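Local atomic coordinates of putative 5-carboxymethyl-2-hydroxymuconate isomerase (Pseudomonas aeruginosa, PDB entry 3E6Q), a protein that probably isomerises 5-carboxymethyl-2-hydroxymuconate, and assembles as a trimer of identical chains. Residues E28-L33 with V66-Y71. Numbering follows the deposited sequence. Where two conformers were deposited one is given.
Sequences EATANL and VTLEAY. With NA (sodium ion), chain R.
Glu28, Ala29 and Thr30 pair in parallel with Val66, Thr67 and Leu68, the strand ends running 35° apart. Ala29 is hydrogen-bonded through both its backbone N and O: N donates to Val66 O (3.1 Å) and O accepts from Leu68 N (2.8 Å). Just past strand 28-30, Ala31 N still donates a hydrogen bond to Leu68 O (3.0 Å, bent to 131° at the hydrogen) as a type I turn, Thr30 to Leu33, begins. Tyr71 CG sits between its backbone N and carbonyl carbon (chi1 59°), which lays the ring across the Thr30 side chain at about a right angle, Thr30 CB standing over the centre of one face in a CH-pi contact, 3.7 Å from the centroid. Thr30 OG1 donates to Asn32 OD1 (2.7 Å) and accepts a hydrogen bond from Tyr82 N of strand 82-90, fixing the threonine under the ring. Upstream, Glu28 CG lies beside Val66 CG2 (3.6 Å); the Glu28 carboxylate serves two partners, OE2 binding the sodium ion and OE1 forming a salt bridge with Arg64 of the second subunit. Tyr71 pairs with a strand of that subunit, extending the sheet, consistent with the trimer of beta-alpha-beta subunits known in the tautomerase superfamily.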
loop_
_atom_site.group_PDB
_atom_site.type_symbol
_atom_site.label_atom_id
_atom_site.label_comp_id
_atom_site.label_asym_id
_atom_site.label_seq_id
_atom_site.Cartn_x
_atom_site.Cartn_y
_atom_site.Cartn_z
ATOM N N GLU A 28 -5.573 -7.252 -3.505
ATOM C CA GLU A 28 -6.707 -6.355 -3.365
ATOM C C GLU A 28 -7.763 -6.798 -4.385
ATOM O O GLU A 28 -7.468 -6.960 -5.568
ATOM C CB GLU A 28 -6.323 -4.916 -3.693
ATOM C CG GLU A 28 -5.412 -4.192 -2.758
ATOM C CD GLU A 28 -4.961 -2.902 -3.419
ATOM O OE1 GLU A 28 -5.590 -1.809 -3.200
ATOM O OE2 GLU A 28 -3.937 -2.952 -4.182
ATOM N N ALA A 29 -8.992 -6.967 -3.921
ATOM C CA ALA A 29 -10.128 -7.383 -4.742
ATOM C C ALA A 29 -11.281 -6.400 -4.510
ATOM O O ALA A 29 -11.597 -6.053 -3.386
ATOM C CB ALA A 29 -10.549 -8.759 -4.352
ATOM N N THR A 30 -11.893 -5.907 -5.578
ATOM C CA THR A 30 -13.059 -5.082 -5.406
ATOM C C THR A 30 -14.176 -5.941 -4.706
ATOM O O THR A 30 -14.276 -7.158 -4.904
ATOM C CB THR A 30 -13.526 -4.484 -6.747
ATOM O OG1 THR A 30 -13.780 -5.531 -7.720
ATOM C CG2 THR A 30 -12.469 -3.455 -7.257
ATOM N N ALA A 31 -15.021 -5.272 -3.922
ATOM C CA ALA A 31 -16.039 -5.957 -3.105
ATOM C C ALA A 31 -17.083 -6.750 -3.904
ATOM O O ALA A 31 -17.699 -7.684 -3.382
ATOM C CB ALA A 31 -16.734 -4.922 -2.143
ATOM N N ASN A 32 -17.294 -6.357 -5.167
ATOM C CA ASN A 32 -18.181 -7.070 -6.115
ATOM C C ASN A 32 -17.597 -8.268 -6.811
ATOM O O ASN A 32 -18.281 -8.901 -7.609
ATOM C CB ASN A 32 -18.745 -6.088 -7.148
ATOM C CG ASN A 32 -17.698 -5.470 -8.031
ATOM O OD1 ASN A 32 -16.522 -5.521 -7.715
ATOM N ND2 ASN A 32 -18.136 -4.863 -9.160
ATOM N N LEU A 33 -16.319 -8.566 -6.557
ATOM C CA LEU A 33 -15.656 -9.688 -7.199
ATOM C C LEU A 33 -16.001 -11.006 -6.527
ATOM O O LEU A 33 -15.786 -11.181 -5.317
ATOM C CB LEU A 33 -14.125 -9.511 -7.179
ATOM C CG LEU A 33 -13.352 -10.553 -8.005
ATOM C CD1 LEU A 33 -13.758 -10.516 -9.508
ATOM C CD2 LEU A 33 -11.862 -10.272 -7.852
ATOM N N VAL A 66 -7.094 -8.062 0.963
ATOM C CA VAL A 66 -8.030 -7.023 1.376
ATOM C C VAL A 66 -9.135 -6.821 0.317
ATOM O O VAL A 66 -8.850 -6.797 -0.874
ATOM C CB VAL A 66 -7.287 -5.724 1.649
ATOM C CG1 VAL A 66 -6.296 -5.947 2.856
ATOM C CG2 VAL A 66 -6.536 -5.308 0.453
ATOM N N THR A 67 -10.364 -6.660 0.796
ATOM C CA THR A 67 -11.504 -6.311 -0.022
ATOM C C THR A 67 -11.598 -4.800 -0.056
ATOM O O THR A 67 -11.509 -4.140 0.985
ATOM C CB THR A 67 -12.784 -6.916 0.535
ATOM O OG1 THR A 67 -12.686 -8.356 0.500
ATOM C CG2 THR A 67 -13.980 -6.405 -0.253
ATOM N N LEU A 68 -11.680 -4.258 -1.254
ATOM C CA LEU A 68 -11.892 -2.807 -1.460
ATOM C C LEU A 68 -13.380 -2.502 -1.445
ATOM O O LEU A 68 -14.138 -2.920 -2.339
ATOM C CB LEU A 68 -11.324 -2.386 -2.804
ATOM C CG LEU A 68 -9.843 -2.791 -3.041
ATOM C CD1 LEU A 68 -9.380 -2.463 -4.483
ATOM C CD2 LEU A 68 -8.961 -2.150 -1.955
ATOM N N GLU A 69 -13.819 -1.798 -0.392
ATOM C CA GLU A 69 -15.230 -1.483 -0.233
ATOM C C GLU A 69 -15.657 -0.289 -1.053
ATOM O O GLU A 69 -16.860 -0.090 -1.307
ATOM C CB GLU A 69 -15.487 -1.228 1.250
ATOM C CG GLU A 69 -15.183 -2.442 2.164
ATOM C CD GLU A 69 -15.567 -2.214 3.647
ATOM O OE1 GLU A 69 -15.464 -3.201 4.424
ATOM O OE2 GLU A 69 -15.982 -1.076 4.021
ATOM N N ALA A 70 -14.708 0.560 -1.445
ATOM C CA ALA A 70 -15.054 1.763 -2.194
ATOM C C ALA A 70 -14.087 1.899 -3.371
ATOM O O ALA A 70 -12.905 2.142 -3.141
ATOM C CB ALA A 70 -15.047 3.070 -1.318
ATOM N N TYR A 71 -14.594 1.674 -4.574
ATOM C CA TYR A 71 -13.730 1.493 -5.749
ATOM C C TYR A 71 -14.452 2.030 -6.959
ATOM O O TYR A 71 -15.710 2.058 -7.021
ATOM C CB TYR A 71 -13.350 -0.008 -5.936
ATOM C CG TYR A 71 -14.545 -0.869 -6.111
ATOM C CD1 TYR A 71 -15.252 -1.363 -4.990
ATOM C CD2 TYR A 71 -15.077 -1.103 -7.362
ATOM C CE1 TYR A 71 -16.411 -2.052 -5.140
ATOM C CE2 TYR A 71 -16.258 -1.866 -7.511
ATOM C CZ TYR A 71 -16.913 -2.313 -6.369
ATOM O OH TYR A 71 -18.098 -2.933 -6.563
HETATM NA NA NA R . -1.817 -4.578 -3.814
HETATM O O HOH W 1 -0.463 -2.895 -2.217
#